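Local coordinates for ferric iron-binding periplasmic protein (Pseudomonas aeruginosa PAO1, PDB 6IVY) that binds ferric iron in the periplasm and probably hands it to an ABC transporter for uptake into the cell, at residues 4-9 / 28-33; 173-178 / 190-195; 195-200 / 209-214. One frame throughout, in Å; residues are numbered along the deposited sequence.

Contact 1: residues 4-9 / 28-33; sequences LTLYNG and IQVKIR
Y7 and R33 stand side by side on one face of a parallel strand pair, and the arginine's aliphatic part covers the phenol ring. R33 CD sits 4.2 Å from the centroid of the Y7 ring, a CH-pi contact almost straight above its centre, while R33 CB lies 3.9 Å from Y7 CD1. With CG anti to the backbone N (chi1 159°) and a bend at chi3, R33 turns its guanidinium 74° from the ring plane. The phenol OH is hydrogen-bonded to E47, and helix 37-47 packs on buried Y7. On this same face T5 meets K31 chiefly through OG1 to CE at 3.7 Å, where K31 is exposed to solvent.

The opposite face, carrying L4, L6, V30 and I32, is mostly apolar. L6 CB packs 3.7 Å from V30 CG1, its CD2 touches I32 CG1, N8 CB lies against I32 CG2, and L4 CG meets CG2 of I28, just before strand 29-34. Helix 12-26 packs here through F22 and A19, closing the beta-alpha-beta unit; L4 and L6 are buried, V30 and I32 partly exposed. Five backbone hydrogen bonds join 4-8 to 29-33, alternating in the parallel pattern; that from N8 N to R33 O, 2.8 Å, is nearly straight. The chemistry thus divides by face: hydrocarbon beneath helix 12-26, and exposed K31 and R33 spending methylenes on T5 and Y7, their charges probably turned to solvent.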
loop_
_atom_site.group_PDB
_atom_site.type_symbol
_atom_site.label_atom_id
_atom_site.label_comp_id
_atom_site.label_asym_id
_atom_site.label_seq_id
_atom_site.Cartn_x
_atom_site.Cartn_y
_atom_site.Cartn_z
ATOM N N LEU A 4 -11.783 1.414 -21.598
ATOM C CA LEU A 4 -11.780 1.906 -20.234
ATOM C C LEU A 4 -10.507 2.697 -19.992
ATOM O O LEU A 4 -9.457 2.397 -20.573
ATOM C CB LEU A 4 -11.862 0.755 -19.237
ATOM C CG LEU A 4 -13.121 -0.112 -19.189
ATOM C CD1 LEU A 4 -12.927 -1.237 -18.210
ATOM C CD2 LEU A 4 -14.353 0.709 -18.803
ATOM N N THR A 5 -10.608 3.717 -19.136
ATOM C CA THR A 5 -9.445 4.444 -18.637
ATOM C C THR A 5 -9.234 4.070 -17.177
ATOM O O THR A 5 -10.153 4.189 -16.358
ATOM C CB THR A 5 -9.607 5.955 -18.779
ATOM O OG1 THR A 5 -9.631 6.295 -20.172
ATOM C CG2 THR A 5 -8.410 6.665 -18.133
ATOM N N LEU A 6 -8.038 3.596 -16.866
ATOM C CA LEU A 6 -7.656 3.194 -15.526
ATOM C C LEU A 6 -6.654 4.208 -14.990
ATOM O O LEU A 6 -5.579 4.392 -15.578
ATOM C CB LEU A 6 -7.055 1.790 -15.546
ATOM C CG LEU A 6 -6.331 1.325 -14.282
ATOM C CD1 LEU A 6 -7.333 1.073 -13.166
ATOM C CD2 LEU A 6 -5.498 0.073 -14.561
ATOM N N TYR A 7 -7.001 4.871 -13.894
ATOM C CA TYR A 7 -6.035 5.682 -13.161
ATOM C C TYR A 7 -5.364 4.749 -12.170
ATOM O O TYR A 7 -6.026 4.207 -11.275
ATOM C CB TYR A 7 -6.698 6.857 -12.444
ATOM C CG TYR A 7 -7.069 8.040 -13.314
ATOM C CD1 TYR A 7 -7.174 7.926 -14.694
ATOM C CD2 TYR A 7 -7.353 9.270 -12.737
ATOM C CE1 TYR A 7 -7.550 9.011 -15.477
ATOM C CE2 TYR A 7 -7.725 10.356 -13.502
ATOM C CZ TYR A 7 -7.827 10.223 -14.874
ATOM O OH TYR A 7 -8.195 11.320 -15.621
ATOM N N ASN A 8 -4.061 4.528 -12.357
ATOM C CA ASN A 8 -3.328 3.462 -11.685
ATOM C C ASN A 8 -2.336 4.066 -10.699
ATOM O O ASN A 8 -1.266 4.547 -11.093
ATOM C CB ASN A 8 -2.603 2.583 -12.693
ATOM C CG ASN A 8 -1.773 1.508 -12.018
ATOM O OD1 ASN A 8 -2.175 0.975 -10.983
ATOM N ND2 ASN A 8 -0.606 1.189 -12.595
ATOM N N GLY A 9 -2.702 4.042 -9.412
ATOM C CA GLY A 9 -1.739 4.374 -8.380
ATOM C C GLY A 9 -0.839 3.226 -7.988
ATOM O O GLY A 9 0.169 3.448 -7.316
ATOM N N ILE A 28 -11.929 -5.830 -24.020
ATOM C CA ILE A 28 -11.995 -4.406 -23.709
ATOM C C ILE A 28 -10.580 -3.866 -23.543
ATOM O O ILE A 28 -9.792 -4.399 -22.752
ATOM C CB ILE A 28 -12.828 -4.160 -22.443
ATOM C CG1 ILE A 28 -14.266 -4.638 -22.629
ATOM C CG2 ILE A 28 -12.802 -2.684 -22.071
ATOM C CD1 ILE A 28 -15.050 -4.656 -21.338
ATOM N N GLN A 29 -10.261 -2.798 -24.276
ATOM C CA GLN A 29 -8.975 -2.116 -24.140
ATOM C C GLN A 29 -8.951 -1.220 -22.903
ATOM O O GLN A 29 -9.944 -0.565 -22.567
ATOM C CB GLN A 29 -8.683 -1.268 -25.381
ATOM C CG GLN A 29 -7.973 -2.005 -26.524
ATOM C CD GLN A 29 -7.420 -1.040 -27.561
ATOM O OE1 GLN A 29 -6.321 -1.233 -28.088
ATOM N NE2 GLN A 29 -8.180 0.016 -27.851
ATOM N N VAL A 30 -7.796 -1.168 -22.244
ATOM C CA VAL A 30 -7.603 -0.373 -21.036
ATOM C C VAL A 30 -6.476 0.620 -21.298
ATOM O O VAL A 30 -5.321 0.224 -21.491
ATOM C CB VAL A 30 -7.298 -1.250 -19.815
ATOM C CG1 VAL A 30 -7.197 -0.395 -18.557
ATOM C CG2 VAL A 30 -8.369 -2.310 -19.637
ATOM N N LYS A 31 -6.810 1.905 -21.337
ATOM C CA LYS A 31 -5.800 2.951 -21.321
ATOM C C LYS A 31 -5.439 3.234 -19.867
ATOM O O LYS A 31 -6.307 3.206 -18.989
ATOM C CB LYS A 31 -6.313 4.219 -22.005
ATOM C CG LYS A 31 -6.576 4.048 -23.489
ATOM C CD LYS A 31 -6.892 5.387 -24.162
ATOM C CE LYS A 31 -8.095 6.083 -23.513
ATOM N NZ LYS A 31 -8.733 7.081 -24.430
ATOM N N ILE A 32 -4.155 3.465 -19.598
ATOM C CA ILE A 32 -3.670 3.619 -18.228
ATOM C C ILE A 32 -3.079 5.014 -18.069
ATOM O O ILE A 32 -2.295 5.462 -18.915
ATOM C CB ILE A 32 -2.631 2.539 -17.866
ATOM C CG1 ILE A 32 -3.250 1.143 -17.939
ATOM C CG2 ILE A 32 -2.038 2.783 -16.461
ATOM C CD1 ILE A 32 -2.268 0.019 -17.682
ATOM N N ARG A 33 -3.472 5.708 -17.001
ATOM C CA ARG A 33 -2.739 6.872 -16.523
ATOM C C ARG A 33 -2.095 6.467 -15.204
ATOM O O ARG A 33 -2.798 6.205 -14.219
ATOM C CB ARG A 33 -3.619 8.106 -16.328
ATOM C CG ARG A 33 -2.959 9.124 -15.350
ATOM C CD ARG A 33 -3.662 10.463 -15.332
ATOM N NE ARG A 33 -3.754 10.964 -16.687
ATOM C CZ ARG A 33 -2.834 11.723 -17.272
ATOM N NH1 ARG A 33 -1.746 12.111 -16.601
ATOM N NH2 ARG A 33 -3.016 12.107 -18.532
#

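Contact 2: residues 173-178 / 190-195; sequences TNNVTA and ALINNY. With FE (Fe (III) ion), chain D; PO4 (phosphate ion), chain C.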
loop_
_atom_site.group_PDB
_atom_site.type_symbol
_atom_site.label_atom_id
_atom_site.label_comp_id
_atom_site.label_asym_id
_atom_site.label_seq_id
_atom_site.Cartn_x
_atom_site.Cartn_y
_atom_site.Cartn_z
ATOM N N THR A 173 13.693 8.888 -1.181
ATOM C CA THR A 173 12.615 9.443 -2.002
ATOM C C THR A 173 11.472 8.456 -2.190
ATOM O O THR A 173 10.311 8.869 -2.324
ATOM C CB THR A 173 13.164 9.858 -3.367
ATOM O OG1 THR A 173 13.795 8.726 -3.973
ATOM C CG2 THR A 173 14.179 10.957 -3.219
ATOM N N ASN A 174 11.772 7.160 -2.224
ATOM C CA ASN A 174 10.748 6.138 -2.401
ATOM C C ASN A 174 11.266 4.851 -1.776
ATOM O O ASN A 174 12.392 4.791 -1.279
ATOM C CB ASN A 174 10.387 5.963 -3.879
ATOM C CG ASN A 174 11.569 5.484 -4.710
ATOM O OD1 ASN A 174 12.122 4.416 -4.452
ATOM N ND2 ASN A 174 11.953 6.266 -5.715
ATOM N N ASN A 175 10.424 3.819 -1.788
ATOM C CA ASN A 175 10.795 2.570 -1.138
ATOM C C ASN A 175 11.832 1.811 -1.945
ATOM O O ASN A 175 12.593 1.018 -1.378
ATOM C CB ASN A 175 9.572 1.687 -0.934
ATOM C CG ASN A 175 8.608 2.239 0.099
ATOM O OD1 ASN A 175 9.014 2.578 1.219
ATOM N ND2 ASN A 175 7.310 2.309 -0.257
ATOM N N VAL A 176 11.865 2.020 -3.265
ATOM C CA VAL A 176 12.837 1.305 -4.082
ATOM C C VAL A 176 14.253 1.747 -3.734
ATOM O O VAL A 176 15.143 0.912 -3.554
ATOM C CB VAL A 176 12.526 1.484 -5.581
ATOM C CG1 VAL A 176 13.535 0.694 -6.423
ATOM C CG2 VAL A 176 11.101 1.031 -5.882
ATOM N N THR A 177 14.476 3.059 -3.601
ATOM C CA THR A 177 15.809 3.551 -3.271
ATOM C C THR A 177 16.202 3.193 -1.839
ATOM O O THR A 177 17.374 2.905 -1.573
ATOM C CB THR A 177 15.875 5.065 -3.489
ATOM O OG1 THR A 177 14.999 5.726 -2.567
ATOM C CG2 THR A 177 15.459 5.414 -4.914
ATOM N N ALA A 178 15.242 3.209 -0.906
ATOM C CA ALA A 178 15.514 2.716 0.444
ATOM C C ALA A 178 15.950 1.252 0.413
ATOM O O ALA A 178 16.959 0.877 1.025
ATOM C CB ALA A 178 14.280 2.909 1.347
ATOM N N ALA A 190 16.013 -0.219 6.833
ATOM C CA ALA A 190 15.044 0.752 6.334
ATOM C C ALA A 190 13.627 0.237 6.545
ATOM O O ALA A 190 13.369 -0.970 6.508
ATOM C CB ALA A 190 15.267 1.075 4.851
ATOM N N LEU A 191 12.709 1.172 6.768
ATOM C CA LEU A 191 11.295 0.864 6.869
ATOM C C LEU A 191 10.674 0.953 5.483
ATOM O O LEU A 191 10.617 2.040 4.907
ATOM C CB LEU A 191 10.608 1.840 7.822
ATOM C CG LEU A 191 11.057 1.803 9.281
ATOM C CD1 LEU A 191 10.563 3.040 10.016
ATOM C CD2 LEU A 191 10.594 0.522 9.962
ATOM N N ILE A 192 10.189 -0.175 4.955
ATOM C CA ILE A 192 9.563 -0.195 3.630
ATOM C C ILE A 192 8.360 -1.136 3.672
ATOM O O ILE A 192 7.961 -1.586 4.748
ATOM C CB ILE A 192 10.568 -0.617 2.537
ATOM C CG1 ILE A 192 11.129 -2.008 2.832
ATOM C CG2 ILE A 192 11.720 0.400 2.410
ATOM C CD1 ILE A 192 12.013 -2.590 1.694
ATOM N N ASN A 193 7.762 -1.436 2.516
ATOM C CA ASN A 193 6.758 -2.489 2.440
ATOM C C ASN A 193 7.413 -3.808 2.046
ATOM O O ASN A 193 8.516 -3.837 1.494
ATOM C CB ASN A 193 5.639 -2.135 1.447
ATOM C CG ASN A 193 4.935 -0.851 1.811
ATOM O OD1 ASN A 193 4.788 -0.524 3.003
ATOM N ND2 ASN A 193 4.521 -0.092 0.793
ATOM N N ASN A 194 6.707 -4.908 2.323
ATOM C CA ASN A 194 7.323 -6.231 2.207
ATOM C C ASN A 194 7.694 -6.576 0.764
ATOM O O ASN A 194 8.711 -7.247 0.517
ATOM C CB ASN A 194 6.370 -7.284 2.753
ATOM C CG ASN A 194 5.135 -7.420 1.899
ATOM O OD1 ASN A 194 4.378 -6.466 1.759
ATOM N ND2 ASN A 194 4.938 -8.598 1.300
ATOM N N TYR A 195 6.882 -6.143 -0.204
ATOM C CA TYR A 195 7.002 -6.680 -1.552
ATOM C C TYR A 195 8.256 -6.193 -2.268
ATOM O O TYR A 195 8.697 -6.831 -3.227
ATOM C CB TYR A 195 5.748 -6.342 -2.371
ATOM C CG TYR A 195 5.379 -4.866 -2.400
ATOM C CD1 TYR A 195 5.910 -4.015 -3.376
ATOM C CD2 TYR A 195 4.495 -4.319 -1.457
ATOM C CE1 TYR A 195 5.582 -2.665 -3.414
ATOM C CE2 TYR A 195 4.153 -2.970 -1.493
ATOM C CZ TYR A 195 4.721 -2.153 -2.464
ATOM O OH TYR A 195 4.412 -0.831 -2.497
HETATM FE FE FE D . 4.743 0.829 -3.163
HETATM P P PO4 C . 3.888 3.151 -0.946
HETATM O O1 PO4 C . 2.373 3.360 -1.049
HETATM O O2 PO4 C . 4.285 1.858 -1.592
HETATM O O3 PO4 C . 4.576 4.273 -1.683
HETATM O O4 PO4 C . 4.312 3.117 0.513
HETATM O O HOH W 1 4.948 2.888 -3.952
#
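N175, at the start of helix 175-183, reaches across to I192 and N193 on the strand that leads into the iron site. Its CB lies 4.2 Å from I192 CG2. With CG anti to the carbonyl carbon (chi1 -69°), the side chain slides past I192 in the opposite direction, and the amide divides: OD1 rests 3.7 Å from I192 CG2, and ND2 comes within 3.8 Å of N193 ND2. That NH2 group is hydrogen-bonded to the hydroxyl of Y196 and weakly to O4 of the bound phosphate. N193 ND2 bonds to the same oxygen, 3.2 Å from PO4 O4, so two amides converge on one phosphate atom; R103 bonds to N193 OD1, consistent with ND2 being the end turned to the anion.

Phosphate O2 and Y195 are both ligands of the iron, with Y195 OH 1.8 Å from the metal, which lies in the phenol plane. Water 1, another ligand, donates to PO4 O3; H11, E59 and Y196 complete the site. The phosphate, probably from the crystallisation liquor, probably occupies the place of the synergistic anion, as in related ferric-binding proteins.

Behind the polar site, A178 CB packs on I192 CG2 at 3.7 Å and on A190 CB. N174 caps the helix, its OD1 accepting from T177 N. Helix 175-183 thus lies against strand 189-193, which runs between strands 96-107 and 133-135 in the sheet.

Contact 3: residues 195-200 / 209-214; sequences YYWYTL and SRLHYF. With FE (Fe (III) ion), chain D.
W197 lays one face of its indole against L211, whose CG stands over the five-membered ring, 4.2 Å from its centroid and 28° off the normal. L211 CD1 reaches past the ring to W197 CB, 3.7 Å away, and the two side chains cross at a slant. With CG anti to the backbone N (chi1 -174°), the indole extends toward 209-211, NE1 leading to S209.

There NE1 donates to S209 O at 3.0 Å. The bond is fairly straight at NE1, with the oxygen in the indole plane, but the donor stands well above the plane of the carbonyl. R210 NH1 bonds to the same S209 O from the opposite face, 2.8 Å away, so the oxygen is gripped by two donors. R210 NH1 also bonds to L207 O, and E183 takes the S209 hydroxyl.

Farther along, W197 CE3 lies 3.8 Å above the centre of the Y198 ring, while Y198 CG sits at the indole edge, in its plane; Y198 CE2 just reaches L211 CD1. Water 2 spans the phenols, donating to Y198 OH at 2.9 Å and lying close to Y213 OH; Y198 OH is also bonded to A274 O.

Y195 and Y196, near the start of helix 195-204, bind the iron. The helix runs nearly antiparallel to strand 210-212, which pairs with strand 96-107; L211 touches A106 of that strand, and helix 175-183 borders L200 and S209.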
loop_
_atom_site.group_PDB
_atom_site.type_symbol
_atom_site.label_atom_id
_atom_site.label_comp_id
_atom_site.label_asym_id
_atom_site.label_seq_id
_atom_site.Cartn_x
_atom_site.Cartn_y
_atom_site.Cartn_z
ATOM N N TYR A 195 6.882 -6.143 -0.204
ATOM C CA TYR A 195 7.002 -6.680 -1.552
ATOM C C TYR A 195 8.256 -6.193 -2.268
ATOM O O TYR A 195 8.697 -6.831 -3.227
ATOM C CB TYR A 195 5.748 -6.342 -2.371
ATOM C CG TYR A 195 5.379 -4.866 -2.400
ATOM C CD1 TYR A 195 5.910 -4.015 -3.376
ATOM C CD2 TYR A 195 4.495 -4.319 -1.457
ATOM C CE1 TYR A 195 5.582 -2.665 -3.414
ATOM C CE2 TYR A 195 4.153 -2.970 -1.493
ATOM C CZ TYR A 195 4.721 -2.153 -2.464
ATOM O OH TYR A 195 4.412 -0.831 -2.497
ATOM N N TYR A 196 8.853 -5.097 -1.812
ATOM C CA TYR A 196 9.984 -4.520 -2.527
ATOM C C TYR A 196 11.193 -5.447 -2.513
ATOM O O TYR A 196 11.955 -5.500 -3.483
ATOM C CB TYR A 196 10.343 -3.175 -1.915
ATOM C CG TYR A 196 9.356 -2.069 -2.227
ATOM C CD1 TYR A 196 9.361 -1.435 -3.477
ATOM C CD2 TYR A 196 8.430 -1.654 -1.275
ATOM C CE1 TYR A 196 8.462 -0.410 -3.762
ATOM C CE2 TYR A 196 7.524 -0.650 -1.548
ATOM C CZ TYR A 196 7.550 -0.027 -2.785
ATOM O OH TYR A 196 6.670 0.986 -3.035
ATOM N N TRP A 197 11.389 -6.169 -1.421
ATOM C CA TRP A 197 12.466 -7.146 -1.352
ATOM C C TRP A 197 12.303 -8.220 -2.427
ATOM O O TRP A 197 13.273 -8.595 -3.098
ATOM C CB TRP A 197 12.482 -7.754 0.056
ATOM C CG TRP A 197 13.600 -8.675 0.363
ATOM C CD1 TRP A 197 14.765 -8.361 0.992
ATOM C CD2 TRP A 197 13.645 -10.085 0.110
ATOM N NE1 TRP A 197 15.555 -9.483 1.123
ATOM C CE2 TRP A 197 14.887 -10.556 0.591
ATOM C CE3 TRP A 197 12.769 -10.989 -0.502
ATOM C CZ2 TRP A 197 15.270 -11.895 0.484
ATOM C CZ3 TRP A 197 13.156 -12.325 -0.608
ATOM C CH2 TRP A 197 14.389 -12.762 -0.111
ATOM N N TYR A 198 11.072 -8.702 -2.626
ATOM C CA TYR A 198 10.844 -9.733 -3.631
ATOM C C TYR A 198 11.102 -9.224 -5.039
ATOM O O TYR A 198 11.619 -9.976 -5.873
ATOM C CB TYR A 198 9.428 -10.281 -3.496
ATOM C CG TYR A 198 9.242 -11.035 -2.208
ATOM C CD1 TYR A 198 9.530 -12.397 -2.127
ATOM C CD2 TYR A 198 8.815 -10.383 -1.059
ATOM C CE1 TYR A 198 9.376 -13.093 -0.932
ATOM C CE2 TYR A 198 8.668 -11.060 0.132
ATOM C CZ TYR A 198 8.944 -12.410 0.196
ATOM O OH TYR A 198 8.771 -13.064 1.396
ATOM N N THR A 199 10.797 -7.951 -5.314
ATOM C CA THR A 199 11.146 -7.375 -6.613
ATOM C C THR A 199 12.659 -7.326 -6.807
ATOM O O THR A 199 13.173 -7.708 -7.866
ATOM C CB THR A 199 10.552 -5.972 -6.768
ATOM O OG1 THR A 199 9.139 -6.035 -6.586
ATOM C CG2 THR A 199 10.844 -5.414 -8.169
ATOM N N LEU A 200 13.394 -6.835 -5.807
ATOM C CA LEU A 200 14.849 -6.800 -5.960
ATOM C C LEU A 200 15.435 -8.204 -5.993
ATOM O O LEU A 200 16.469 -8.426 -6.628
ATOM C CB LEU A 200 15.496 -5.967 -4.844
ATOM C CG LEU A 200 16.945 -5.483 -5.050
ATOM C CD1 LEU A 200 17.066 -4.609 -6.285
ATOM C CD2 LEU A 200 17.488 -4.737 -3.813
ATOM N N SER A 209 20.399 -8.549 1.807
ATOM C CA SER A 209 19.473 -8.058 2.814
ATOM C C SER A 209 18.430 -9.111 3.159
ATOM O O SER A 209 18.187 -10.060 2.408
ATOM C CB SER A 209 18.795 -6.778 2.328
ATOM O OG SER A 209 18.567 -6.845 0.935
ATOM N N ARG A 210 17.803 -8.920 4.315
ATOM C CA ARG A 210 16.753 -9.784 4.835
ATOM C C ARG A 210 15.635 -8.900 5.370
ATOM O O ARG A 210 15.836 -7.712 5.614
ATOM C CB ARG A 210 17.287 -10.696 5.946
ATOM C CG ARG A 210 18.334 -11.689 5.471
ATOM C CD ARG A 210 17.702 -12.768 4.567
ATOM N NE ARG A 210 18.701 -13.744 4.125
ATOM C CZ ARG A 210 19.369 -13.674 2.977
ATOM N NH1 ARG A 210 19.138 -12.682 2.117
ATOM N NH2 ARG A 210 20.266 -14.610 2.680
ATOM N N LEU A 211 14.450 -9.479 5.551
ATOM C CA LEU A 211 13.315 -8.730 6.082
ATOM C C LEU A 211 13.055 -9.118 7.527
ATOM O O LEU A 211 13.077 -10.299 7.880
ATOM C CB LEU A 211 12.046 -8.961 5.257
ATOM C CG LEU A 211 12.081 -8.332 3.855
ATOM C CD1 LEU A 211 10.737 -8.495 3.192
ATOM C CD2 LEU A 211 12.458 -6.847 3.923
ATOM N N HIS A 212 12.806 -8.112 8.359
ATOM C CA HIS A 212 12.398 -8.314 9.737
ATOM C C HIS A 212 10.971 -7.819 9.911
ATOM O O HIS A 212 10.634 -6.716 9.462
ATOM C CB HIS A 212 13.315 -7.577 10.712
ATOM C CG HIS A 212 12.860 -7.672 12.133
ATOM N ND1 HIS A 212 12.975 -8.834 12.871
ATOM C CD2 HIS A 212 12.257 -6.768 12.942
ATOM C CE1 HIS A 212 12.480 -8.633 14.080
ATOM N NE2 HIS A 212 12.044 -7.388 14.150
ATOM N N TYR A 213 10.150 -8.636 10.567
ATOM C CA TYR A 213 8.751 -8.345 10.857
ATOM C C TYR A 213 8.624 -8.084 12.346
ATOM O O TYR A 213 9.071 -8.901 13.158
ATOM C CB TYR A 213 7.854 -9.520 10.443
ATOM C CG TYR A 213 7.841 -9.761 8.953
ATOM C CD1 TYR A 213 8.870 -10.470 8.332
ATOM C CD2 TYR A 213 6.810 -9.272 8.157
ATOM C CE1 TYR A 213 8.869 -10.676 6.961
ATOM C CE2 TYR A 213 6.792 -9.482 6.785
ATOM C CZ TYR A 213 7.834 -10.183 6.198
ATOM O OH TYR A 213 7.836 -10.392 4.846
ATOM N N PHE A 214 8.038 -6.942 12.711
ATOM C CA PHE A 214 7.941 -6.609 14.129
ATOM C C PHE A 214 6.975 -7.538 14.858
ATOM O O PHE A 214 7.212 -7.896 16.018
ATOM C CB PHE A 214 7.513 -5.155 14.309
ATOM C CG PHE A 214 8.607 -4.162 14.047
ATOM C CD1 PHE A 214 9.687 -4.049 14.918
ATOM C CD2 PHE A 214 8.547 -3.320 12.939
ATOM C CE1 PHE A 214 10.707 -3.114 14.686
ATOM C CE2 PHE A 214 9.563 -2.383 12.694
ATOM C CZ PHE A 214 10.641 -2.288 13.566
HETATM FE FE FE D . 4.743 0.829 -3.163
HETATM O O HOH W 2 9.384 -12.243 4.079
HETATM O O HOH W 1 4.948 2.888 -3.952
#

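From the N terminus, contact 1 closes first, a right-handed beta-alpha-beta crossover in which helix 12-26 joins strands 3-8 and 29-34. Contact 2 follows much later, linking helix 175-183 to strand 189-193, and contact 3 closes the short excursion from helix 195-204 back to strand 210-212. The three are in series, none nested or crossed, though Y195 belongs to both 190-195 and 195-200. Contacts 2 and 3 also touch directly, N194 O packing on L211 CD1, and both reach the iron. Contact 1 lies about 26 Å from contact 2, centre to centre, but all three reach the same mixed sheet; H11, just beyond strand 3-8, binds the iron too.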